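Local coordinates for protein RhCC (Rhodococcus jostii, PDB 4U5R) that probably acts as an unusual cofactor-independent oxygenase of the tautomerase superfamily, and can bind magnesium, at residues I64-I69 with I103-T108; W3-P8 with V39-K44; G117-P122 with I138-A143; V32-F37 with D126-W131. The protein carries 1 engineered substitution. All blocks are in the same frame, centred on the assembly; numbering follows the deposited sequence.

Contact 1. Residues I64-I69 with I103-T108; sequences IRLDHI and IHIAET. Engineered in segment 103-108: A106 (natural residue Asp).
I64 O accepts H104 N at 3.2 Å, while I64 CG2 rests 3.8 Å from I103 CD1. R65 emerges on the other face, with CG anti to its N (chi1 -179°), and its extended chain puts CG over one face of the H104 ring, 3.5 Å from H104 CE1. Guanidinium and ring planes stand 87° apart. R65 NH1 grips D67 OD1 at 2.8 Å from above the carboxylate plane, while NE pairs with D67 of the second subunit; R65 of the third subunit holds D67 OD2. A leucine in place of R65 would probably leave D67 OD1 and D67 of the second subunit without their cationic partner. L66 continues the parallel pairing, its N bonding to H104 O and its O to A106 N; strands 61-68 and 100-107, axes 24° apart, form a beta-alpha-beta unit with helix 76-90. D67 OD1 lies 3.6 Å from CB of engineered A106; the natural aspartate is a magnesium ligand, though none is bound to this chain. H68 N donates to A106 O. I105 CG2 sits over the H68 ring, Y28 holds NE2, and a water joins ND1 to E107 OE2, which M73 N also bonds. I69 CG1 ends 3.5 Å from T108 OG1.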
# COMPACT_ATOMS: atom_id res chain seq x y z
N ILE B 64 -11.10 -0.71 -3.09
CA ILE B 64 -10.32 -1.95 -3.19
C ILE B 64 -8.93 -1.66 -3.75
O ILE B 64 -8.79 -0.92 -4.73
CB ILE B 64 -11.00 -2.99 -4.11
CG1 ILE B 64 -12.47 -3.23 -3.72
CG2 ILE B 64 -10.15 -4.27 -4.17
CD1 ILE B 64 -13.46 -2.54 -4.68
N ARG B 65 -7.90 -2.22 -3.13
CA ARG B 65 -6.54 -2.07 -3.64
C ARG B 65 -5.84 -3.41 -3.55
O ARG B 65 -5.97 -4.08 -2.55
CB ARG B 65 -5.76 -1.02 -2.85
CG ARG B 65 -4.35 -0.80 -3.37
CD ARG B 65 -3.45 -0.12 -2.34
NE ARG B 65 -2.17 0.20 -2.97
CZ ARG B 65 -1.19 -0.67 -3.15
NH1 ARG B 65 -1.31 -1.92 -2.70
NH2 ARG B 65 -0.08 -0.29 -3.78
N LEU B 66 -5.06 -3.79 -4.55
CA LEU B 66 -4.38 -5.07 -4.44
C LEU B 66 -2.99 -5.01 -5.01
O LEU B 66 -2.76 -4.26 -5.94
CB LEU B 66 -5.22 -6.16 -5.12
CG LEU B 66 -5.68 -6.00 -6.57
CD1 LEU B 66 -5.56 -7.30 -7.36
CD2 LEU B 66 -7.09 -5.46 -6.62
N ASP B 67 -2.05 -5.74 -4.39
CA ASP B 67 -0.75 -6.03 -5.00
C ASP B 67 -0.74 -7.40 -5.67
O ASP B 67 -1.26 -8.37 -5.11
CB ASP B 67 0.38 -6.02 -3.97
CG ASP B 67 0.66 -4.64 -3.37
OD1 ASP B 67 0.48 -3.61 -4.04
OD2 ASP B 67 1.11 -4.60 -2.22
N HIS B 68 -0.11 -7.47 -6.84
CA HIS B 68 0.22 -8.75 -7.45
C HIS B 68 1.70 -8.96 -7.28
O HIS B 68 2.49 -8.09 -7.64
CB HIS B 68 -0.15 -8.76 -8.93
CG HIS B 68 -1.59 -9.08 -9.19
ND1 HIS B 68 -2.09 -9.21 -10.47
CD2 HIS B 68 -2.63 -9.32 -8.35
CE1 HIS B 68 -3.37 -9.52 -10.41
NE2 HIS B 68 -3.73 -9.59 -9.14
N ILE B 69 2.06 -10.12 -6.72
CA ILE B 69 3.43 -10.44 -6.36
C ILE B 69 3.98 -11.62 -7.13
O ILE B 69 5.12 -11.60 -7.58
CB ILE B 69 3.54 -10.75 -4.86
CG1 ILE B 69 2.79 -9.69 -4.06
CG2 ILE B 69 5.01 -10.83 -4.45
CD1 ILE B 69 2.32 -10.17 -2.67
N ILE B 103 -11.26 0.43 -7.74
CA ILE B 103 -10.26 -0.62 -7.58
C ILE B 103 -9.02 -0.25 -8.35
O ILE B 103 -9.11 0.31 -9.45
CB ILE B 103 -10.76 -1.99 -8.09
CG1 ILE B 103 -9.73 -3.10 -7.79
CG2 ILE B 103 -11.05 -1.94 -9.59
CD1 ILE B 103 -10.31 -4.52 -7.92
N HIS B 104 -7.86 -0.56 -7.78
CA HIS B 104 -6.62 -0.51 -8.56
C HIS B 104 -5.61 -1.55 -8.09
O HIS B 104 -5.69 -2.07 -6.98
CB HIS B 104 -6.02 0.92 -8.56
CG HIS B 104 -5.34 1.33 -7.29
ND1 HIS B 104 -6.03 1.72 -6.16
CD2 HIS B 104 -4.02 1.50 -7.01
CE1 HIS B 104 -5.16 2.07 -5.22
NE2 HIS B 104 -3.94 1.95 -5.71
N ILE B 105 -4.69 -1.87 -9.00
CA ILE B 105 -3.67 -2.89 -8.79
C ILE B 105 -2.25 -2.34 -8.95
O ILE B 105 -1.98 -1.51 -9.81
CB ILE B 105 -3.80 -4.07 -9.78
CG1 ILE B 105 -5.26 -4.47 -9.97
CG2 ILE B 105 -2.92 -5.24 -9.33
CD1 ILE B 105 -5.44 -5.76 -10.78
N ALA B 106 -1.35 -2.82 -8.10
CA ALA B 106 0.07 -2.55 -8.26
C ALA B 106 0.79 -3.89 -8.40
O ALA B 106 0.33 -4.90 -7.89
CB ALA B 106 0.59 -1.76 -7.08
N GLU B 107 1.91 -3.89 -9.11
CA GLU B 107 2.75 -5.07 -9.23
C GLU B 107 4.02 -4.79 -8.43
O GLU B 107 4.64 -3.73 -8.60
CB GLU B 107 3.05 -5.39 -10.70
CG GLU B 107 1.79 -5.65 -11.53
CD GLU B 107 2.08 -6.09 -12.96
OE1 GLU B 107 2.82 -5.38 -13.67
OE2 GLU B 107 1.57 -7.15 -13.38
N THR B 108 4.38 -5.72 -7.55
CA THR B 108 5.53 -5.57 -6.66
C THR B 108 6.50 -6.73 -6.93
O THR B 108 6.12 -7.74 -7.52
CB THR B 108 5.10 -5.54 -5.16
OG1 THR B 108 4.64 -6.83 -4.76
CG2 THR B 108 3.97 -4.52 -4.92
O HOH W 1 0.21 -9.14 -12.11

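Contact 2. Residues W3-P8 with V39-K44; sequences WEIFTP and VVVLFK
L42 N donates to W3 O at 2.7 Å with an N-H...O angle of 170°, the shortest well-formed bond across this parallel pair. Strands 2-8 and 40-46 are the two arms of a beta-alpha-beta unit whose crossover is helix 14-32, and their axes diverge by 20°. The register follows from the other backbone bonds: W3 N to V40 O, I5 N to L42 O, K44 N to I5 O and T7 N to K44 O. On the face holding W3, I5, V41 and F43, I5 CD1 sits 3.8 Å from V41 CG1 and 3.9 Å from F43 CE1; I5 and F43 run side by side. The other face carries E4, F6, L42 and K44. K44 CG lies anti to the carbonyl carbon (chi1 -64°), and the extended chain runs alongside F6 to bring NZ to E4 OE2. That salt bridge is modelled at 2.4 Å, a length too short to trust, though the pairing of charges is plausible. E4 OE1 binds a hydroxyl of a Tris molecule, probably from the crystallisation liquor. F6 packs on K44 CB and CD with its outer ring carbons CD1, CE1 and CZ, F6 CE1 lying 3.3 Å from K44 CD. An alanine in place of F6 would probably deprive the K44 methylenes of this flank and let the ammonium group drift from E4. Back on the first face, W3 CB lies 4.0 Å from V41 CG2.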
# COMPACT_ATOMS: atom_id res chain seq x y z
N TRP B 3 -5.04 -8.48 -1.24
CA TRP B 3 -6.20 -7.60 -1.43
C TRP B 3 -6.61 -6.88 -0.16
O TRP B 3 -6.68 -7.48 0.91
CB TRP B 3 -7.42 -8.40 -1.91
CG TRP B 3 -7.40 -8.88 -3.32
CD1 TRP B 3 -6.46 -9.69 -3.91
CD2 TRP B 3 -8.40 -8.64 -4.30
NE1 TRP B 3 -6.82 -9.93 -5.22
CE2 TRP B 3 -8.01 -9.30 -5.48
CE3 TRP B 3 -9.59 -7.90 -4.30
CZ2 TRP B 3 -8.77 -9.26 -6.65
CZ3 TRP B 3 -10.35 -7.87 -5.46
CH2 TRP B 3 -9.93 -8.53 -6.62
N GLU B 4 -6.90 -5.59 -0.31
CA GLU B 4 -7.51 -4.82 0.75
C GLU B 4 -8.87 -4.36 0.31
O GLU B 4 -8.99 -3.74 -0.74
CB GLU B 4 -6.67 -3.60 1.08
CG GLU B 4 -5.37 -3.87 1.77
CD GLU B 4 -4.57 -2.60 1.90
OE1 GLU B 4 -4.21 -2.02 0.85
OE2 GLU B 4 -4.36 -2.14 3.04
N ILE B 5 -9.90 -4.63 1.11
CA ILE B 5 -11.23 -4.14 0.80
C ILE B 5 -11.74 -3.28 1.94
O ILE B 5 -11.99 -3.77 3.04
CB ILE B 5 -12.19 -5.32 0.49
CG1 ILE B 5 -11.61 -6.14 -0.67
CG2 ILE B 5 -13.59 -4.81 0.16
CD1 ILE B 5 -12.43 -7.33 -1.10
N PHE B 6 -11.84 -1.99 1.68
CA PHE B 6 -12.29 -1.00 2.66
C PHE B 6 -13.77 -0.76 2.48
O PHE B 6 -14.19 -0.29 1.44
CB PHE B 6 -11.53 0.31 2.48
CG PHE B 6 -10.05 0.21 2.70
CD1 PHE B 6 -9.52 0.41 3.96
CD2 PHE B 6 -9.19 -0.01 1.63
CE1 PHE B 6 -8.15 0.35 4.16
CE2 PHE B 6 -7.83 -0.08 1.82
CZ PHE B 6 -7.30 0.09 3.09
N THR B 7 -14.57 -1.10 3.49
CA THR B 7 -16.04 -1.02 3.40
C THR B 7 -16.68 -0.15 4.48
O THR B 7 -16.09 0.04 5.55
CB THR B 7 -16.70 -2.41 3.55
OG1 THR B 7 -16.59 -2.83 4.92
CG2 THR B 7 -16.03 -3.43 2.65
N PRO B 8 -17.89 0.37 4.22
CA PRO B 8 -18.68 0.90 5.34
C PRO B 8 -18.74 -0.13 6.44
O PRO B 8 -18.83 -1.33 6.12
CB PRO B 8 -20.06 1.13 4.72
CG PRO B 8 -19.80 1.35 3.28
CD PRO B 8 -18.60 0.49 2.94
N VAL B 39 -3.67 -16.30 -1.94
CA VAL B 39 -4.67 -15.23 -2.05
C VAL B 39 -5.13 -14.76 -0.67
O VAL B 39 -5.88 -15.46 0.03
CB VAL B 39 -5.88 -15.69 -2.89
CG1 VAL B 39 -6.75 -14.49 -3.25
CG2 VAL B 39 -5.42 -16.37 -4.16
N VAL B 40 -4.70 -13.56 -0.31
CA VAL B 40 -5.02 -12.97 0.99
C VAL B 40 -5.97 -11.78 0.76
O VAL B 40 -5.71 -10.90 -0.08
CB VAL B 40 -3.74 -12.51 1.72
CG1 VAL B 40 -4.09 -11.73 2.99
CG2 VAL B 40 -2.83 -13.71 2.04
N VAL B 41 -7.08 -11.78 1.48
CA VAL B 41 -8.04 -10.68 1.40
C VAL B 41 -8.26 -10.09 2.80
O VAL B 41 -8.72 -10.78 3.74
CB VAL B 41 -9.39 -11.12 0.80
CG1 VAL B 41 -10.32 -9.91 0.71
CG2 VAL B 41 -9.22 -11.73 -0.57
N LEU B 42 -7.94 -8.82 2.95
CA LEU B 42 -8.09 -8.16 4.24
C LEU B 42 -9.30 -7.22 4.18
O LEU B 42 -9.32 -6.28 3.38
CB LEU B 42 -6.82 -7.37 4.62
CG LEU B 42 -5.48 -8.11 4.53
CD1 LEU B 42 -4.34 -7.21 4.98
CD2 LEU B 42 -5.51 -9.39 5.35
N PHE B 43 -10.31 -7.51 5.00
CA PHE B 43 -11.49 -6.65 5.10
C PHE B 43 -11.31 -5.59 6.17
O PHE B 43 -11.01 -5.90 7.33
CB PHE B 43 -12.75 -7.47 5.38
CG PHE B 43 -13.15 -8.33 4.23
CD1 PHE B 43 -13.92 -7.81 3.21
CD2 PHE B 43 -12.76 -9.65 4.17
CE1 PHE B 43 -14.27 -8.58 2.12
CE2 PHE B 43 -13.12 -10.44 3.09
CZ PHE B 43 -13.89 -9.90 2.07
N LYS B 44 -11.51 -4.34 5.79
CA LYS B 44 -11.27 -3.25 6.72
C LYS B 44 -12.54 -2.41 6.83
O LYS B 44 -12.90 -1.67 5.90
CB LYS B 44 -10.06 -2.42 6.24
CG LYS B 44 -8.75 -3.24 6.25
CD LYS B 44 -7.60 -2.56 5.51
CE LYS B 44 -6.30 -3.30 5.68
NZ LYS B 44 -5.16 -2.43 5.26

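Contact 3. Residues G117-P122 with I138-A143; sequences GLVPPP and IPYDVA
Y140 carries CG between its backbone N and carbonyl carbon (chi1 73°), a torsion that swings the ring across to the 117-122 loop and sets the phenol oxygen against V119 and P121. Two residues on, V142 has CG1 anti to its N and CG2 anti to its carbonyl carbon, and both methyls meet V119. The end-to-end directions of the touching parts differ by 73°, so the two segments cross rather than run together. The polar anchor is a single hydrogen bond: Y140 OH donates to V119 O at 2.7 Å, arriving from above the carbonyl plane, 43° out of it. Seen from the tyrosine, V119 O lies at the ring edge, near the ring plane. The same hydroxyl oxygen, Y140 OH, is only 3.1 Å from P121 CA, but it makes no bond to the adjacent P121 N, which has no hydrogen to give. P121 CB also touches the ring, 3.9 Å from Y140 CZ. Flanking this anchor, L118 CD1 presses on the peptide joining I138 to P139, 3.7 Å from P139 N. V119 CB lies 4.0 Å from V142 CG2, the two valine side chains crossing at about a right angle. P120 to P122 have polyproline II-like backbone angles. D141 is the N-cap of helix 142-150, its OD1 accepting A144 N. Helix 126-134 backs the contact through M127, which touches P121 and Y140, and W131, which touches L118 and P121; V119 also meets R114 of strand 113-115.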
# COMPACT_ATOMS: atom_id res chain seq x y z
N GLY B 117 8.04 -17.79 5.97
CA GLY B 117 9.49 -17.68 5.95
C GLY B 117 10.16 -18.35 4.76
O GLY B 117 11.39 -18.38 4.70
N LEU B 118 9.37 -18.90 3.84
CA LEU B 118 9.91 -19.67 2.71
C LEU B 118 9.91 -18.87 1.42
O LEU B 118 9.03 -18.04 1.19
CB LEU B 118 9.09 -20.96 2.50
CG LEU B 118 8.99 -21.95 3.66
CD1 LEU B 118 8.02 -23.08 3.34
CD2 LEU B 118 10.38 -22.49 4.01
N VAL B 119 10.89 -19.16 0.56
CA VAL B 119 10.91 -18.65 -0.80
C VAL B 119 9.84 -19.37 -1.60
O VAL B 119 9.90 -20.59 -1.74
CB VAL B 119 12.28 -18.86 -1.47
CG1 VAL B 119 12.25 -18.44 -2.95
CG2 VAL B 119 13.38 -18.12 -0.71
N PRO B 120 8.84 -18.64 -2.11
CA PRO B 120 7.87 -19.33 -2.97
C PRO B 120 8.53 -19.92 -4.22
O PRO B 120 9.49 -19.35 -4.73
CB PRO B 120 6.87 -18.22 -3.32
CG PRO B 120 6.97 -17.27 -2.16
CD PRO B 120 8.43 -17.25 -1.84
N PRO B 121 8.04 -21.07 -4.68
CA PRO B 121 8.70 -21.75 -5.81
C PRO B 121 8.45 -21.04 -7.15
O PRO B 121 7.59 -20.17 -7.22
CB PRO B 121 8.07 -23.14 -5.80
CG PRO B 121 6.78 -22.96 -5.09
CD PRO B 121 7.02 -21.91 -4.05
N PRO B 122 9.22 -21.39 -8.19
CA PRO B 122 9.02 -20.71 -9.47
C PRO B 122 7.63 -20.96 -10.04
O PRO B 122 7.04 -22.02 -9.80
CB PRO B 122 10.09 -21.34 -10.37
CG PRO B 122 11.13 -21.85 -9.43
CD PRO B 122 10.34 -22.35 -8.25
N ILE B 138 5.20 -25.80 1.68
CA ILE B 138 6.04 -26.93 2.08
C ILE B 138 7.52 -26.58 1.98
O ILE B 138 7.99 -26.18 0.92
CB ILE B 138 5.78 -28.18 1.20
CG1 ILE B 138 4.29 -28.53 1.13
CG2 ILE B 138 6.62 -29.36 1.71
CD1 ILE B 138 3.76 -29.21 2.36
N PRO B 139 8.26 -26.72 3.09
CA PRO B 139 9.71 -26.51 3.03
C PRO B 139 10.36 -27.37 1.96
O PRO B 139 10.03 -28.55 1.83
CB PRO B 139 10.18 -26.93 4.42
CG PRO B 139 9.00 -26.65 5.31
CD PRO B 139 7.79 -26.98 4.47
N TYR B 140 11.27 -26.77 1.18
CA TYR B 140 11.87 -27.47 0.06
C TYR B 140 13.24 -26.88 -0.27
O TYR B 140 13.60 -25.80 0.21
CB TYR B 140 10.95 -27.39 -1.18
CG TYR B 140 10.90 -26.03 -1.83
CD1 TYR B 140 10.17 -24.99 -1.26
CD2 TYR B 140 11.57 -25.78 -3.02
CE1 TYR B 140 10.13 -23.74 -1.84
CE2 TYR B 140 11.54 -24.53 -3.61
CZ TYR B 140 10.82 -23.51 -3.02
OH TYR B 140 10.80 -22.28 -3.62
N ASP B 141 14.00 -27.64 -1.05
CA ASP B 141 15.31 -27.21 -1.52
C ASP B 141 15.12 -26.23 -2.66
O ASP B 141 14.82 -26.63 -3.79
CB ASP B 141 16.14 -28.42 -1.96
CG ASP B 141 17.62 -28.10 -2.10
OD1 ASP B 141 17.97 -27.13 -2.81
OD2 ASP B 141 18.44 -28.81 -1.50
N VAL B 142 15.30 -24.95 -2.36
CA VAL B 142 15.04 -23.90 -3.33
C VAL B 142 15.91 -24.06 -4.57
O VAL B 142 15.41 -23.99 -5.70
CB VAL B 142 15.28 -22.50 -2.73
CG1 VAL B 142 15.02 -21.42 -3.76
CG2 VAL B 142 14.39 -22.30 -1.51
N ALA B 143 17.20 -24.29 -4.37
CA ALA B 143 18.15 -24.43 -5.47
C ALA B 143 17.83 -25.65 -6.34
O ALA B 143 17.88 -25.57 -7.57
CB ALA B 143 19.57 -24.52 -4.93

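Contact 4. Residues V32-F37 with D126-W131; sequences VNLPRF and DMEKLW
P35 and W131 are the nearest CA pair, with 6.1 Å between P35 CA and W131 CA. N33, with positive phi (33°), breaks out of helix 14-32, and the chain then runs extended through L34 and P35 before a 3-10 turn starts at R36. Facing it, 126-131 is regular helix, as L130 N to D126 O at 2.9 Å attests. No hydrogen bond links the segments; the contact is made by side-chain packing. The P35 ring lies against the helix surface: its CG is 3.9 Å from E128 O and 4.1 Å from W131 CB, while its CD meets E128 CG. The E128 chain is extended and crosses the proline at about a right angle; its OE2 lies near L34 CD1, and its OE1 is held by R71 and by E124 N, so the carboxylate is engaged by other parts of the chain. F37 keeps CG between its N and carbonyl carbon (chi1 69°), which brings the ring's CZ end to W131. F37 CZ reaches W131 CE3 at 3.6 Å, and the planes are inclined at 40°, with F37 and W131 six-ring centroids 6.0 Å apart, an oblique pair. W131 O sits at the F37 ring edge, in its plane, 3.7 Å from F37 CE2. The indole NE1 is bonded to I138 O, and F37 also packs on V53 of the third subunit. The whole is plain loop-on-helix packing: helix 126-134 lies against the connection from helix 14-32 to strand 40-46 in the first beta-alpha-beta unit of this tautomerase-superfamily fold.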
# COMPACT_ATOMS: atom_id res chain seq x y z
N VAL B 32 -4.56 -19.37 -13.27
CA VAL B 32 -3.12 -19.59 -13.21
C VAL B 32 -2.71 -20.66 -12.17
O VAL B 32 -1.55 -20.74 -11.77
CB VAL B 32 -2.39 -18.24 -12.94
CG1 VAL B 32 -2.49 -17.83 -11.48
CG2 VAL B 32 -0.94 -18.29 -13.42
N ASN B 33 -3.68 -21.50 -11.78
CA ASN B 33 -3.51 -22.54 -10.76
C ASN B 33 -2.55 -22.15 -9.65
O ASN B 33 -1.61 -22.87 -9.31
CB ASN B 33 -3.08 -23.87 -11.38
CG ASN B 33 -3.14 -25.03 -10.38
OD1 ASN B 33 -4.13 -25.19 -9.65
ND2 ASN B 33 -2.09 -25.85 -10.35
N LEU B 34 -2.78 -20.97 -9.09
CA LEU B 34 -2.05 -20.52 -7.93
C LEU B 34 -2.51 -21.32 -6.72
O LEU B 34 -3.70 -21.66 -6.62
CB LEU B 34 -2.29 -19.03 -7.71
CG LEU B 34 -1.10 -18.09 -7.56
CD1 LEU B 34 -0.13 -18.33 -8.69
CD2 LEU B 34 -1.58 -16.64 -7.57
N PRO B 35 -1.59 -21.61 -5.80
CA PRO B 35 -2.00 -22.17 -4.51
C PRO B 35 -3.03 -21.25 -3.87
O PRO B 35 -2.85 -20.03 -3.90
CB PRO B 35 -0.70 -22.20 -3.70
CG PRO B 35 0.39 -22.22 -4.75
CD PRO B 35 -0.13 -21.44 -5.91
N ARG B 36 -4.11 -21.82 -3.34
CA ARG B 36 -5.20 -21.01 -2.83
C ARG B 36 -4.71 -20.07 -1.74
O ARG B 36 -5.12 -18.90 -1.70
CB ARG B 36 -6.33 -21.89 -2.31
CG ARG B 36 -6.98 -22.76 -3.36
CD ARG B 36 -8.00 -23.67 -2.71
NE ARG B 36 -8.97 -22.85 -1.99
CZ ARG B 36 -10.06 -22.35 -2.56
NH1 ARG B 36 -10.88 -21.59 -1.84
NH2 ARG B 36 -10.32 -22.59 -3.84
N PHE B 37 -3.81 -20.55 -0.89
CA PHE B 37 -3.39 -19.76 0.26
C PHE B 37 -2.53 -18.54 -0.09
O PHE B 37 -2.32 -17.70 0.78
CB PHE B 37 -2.65 -20.63 1.30
CG PHE B 37 -1.30 -21.10 0.84
CD1 PHE B 37 -0.16 -20.35 1.07
CD2 PHE B 37 -1.18 -22.33 0.22
CE1 PHE B 37 1.07 -20.81 0.64
CE2 PHE B 37 0.05 -22.80 -0.20
CZ PHE B 37 1.18 -22.03 0.02
N ASP B 126 7.04 -27.75 -10.55
CA ASP B 126 6.48 -28.88 -9.83
C ASP B 126 6.24 -28.53 -8.36
O ASP B 126 5.22 -28.89 -7.80
CB ASP B 126 7.40 -30.10 -9.95
CG ASP B 126 7.41 -30.67 -11.36
OD1 ASP B 126 6.39 -30.56 -12.06
OD2 ASP B 126 8.44 -31.23 -11.76
N MET B 127 7.17 -27.80 -7.74
CA MET B 127 6.96 -27.43 -6.35
C MET B 127 5.77 -26.48 -6.19
O MET B 127 5.03 -26.58 -5.21
CB MET B 127 8.22 -26.79 -5.76
CG MET B 127 8.15 -26.49 -4.26
SD MET B 127 7.74 -27.88 -3.18
CE MET B 127 8.98 -29.08 -3.68
N GLU B 128 5.56 -25.57 -7.14
CA GLU B 128 4.41 -24.69 -7.03
C GLU B 128 3.13 -25.51 -7.10
O GLU B 128 2.20 -25.28 -6.33
CB GLU B 128 4.39 -23.61 -8.11
CG GLU B 128 3.20 -22.66 -7.95
CD GLU B 128 3.14 -21.60 -9.03
OE1 GLU B 128 2.86 -21.96 -10.19
OE2 GLU B 128 3.37 -20.42 -8.70
N LYS B 129 3.10 -26.47 -8.02
CA LYS B 129 1.96 -27.37 -8.13
C LYS B 129 1.74 -28.20 -6.86
O LYS B 129 0.61 -28.49 -6.50
CB LYS B 129 2.11 -28.30 -9.33
CG LYS B 129 2.09 -27.61 -10.68
CD LYS B 129 2.18 -28.64 -11.80
CE LYS B 129 2.05 -28.01 -13.19
NZ LYS B 129 3.23 -27.18 -13.54
N LEU B 130 2.83 -28.58 -6.21
CA LEU B 130 2.77 -29.33 -4.95
C LEU B 130 2.20 -28.49 -3.82
O LEU B 130 1.35 -28.93 -3.04
CB LEU B 130 4.17 -29.83 -4.58
CG LEU B 130 4.27 -30.84 -3.44
CD1 LEU B 130 3.54 -32.13 -3.82
CD2 LEU B 130 5.73 -31.14 -3.12
N TRP B 131 2.69 -27.26 -3.72
CA TRP B 131 2.14 -26.30 -2.79
C TRP B 131 0.65 -26.10 -3.00
O TRP B 131 -0.11 -25.99 -2.04
CB TRP B 131 2.88 -24.97 -2.92
CG TRP B 131 4.18 -24.88 -2.18
CD1 TRP B 131 5.04 -25.91 -1.89
CD2 TRP B 131 4.77 -23.70 -1.65
NE1 TRP B 131 6.13 -25.42 -1.20
CE2 TRP B 131 5.99 -24.07 -1.04
CE3 TRP B 131 4.38 -22.35 -1.63
CZ2 TRP B 131 6.82 -23.15 -0.42
CZ3 TRP B 131 5.22 -21.44 -1.03
CH2 TRP B 131 6.42 -21.84 -0.42

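How the contacts relate
From the N terminus, strand 2-8 opens contact 2, which closes at 39-44 after helix 14-32. Before that closure, 32-37 opens contact 4, so these two cross; contact 4 closes only at 126-131, and contact 1, which joins 64-69 to 103-108 around helix 76-90, falls wholly within its span. Contact 3 opens at 117-122, ahead of that closure, and ends at 138-143, crossing contact 4 in turn. Contacts 1 and 2 share one sheet, through antiparallel strands 2-8 and 61-68. Contact 4 sets helix 126-134 against the loop leading to strand 40-46, contact 3 ties the loop before that helix to the start of helix 142-150, and the two meet where W131 NE1 reaches I138 O.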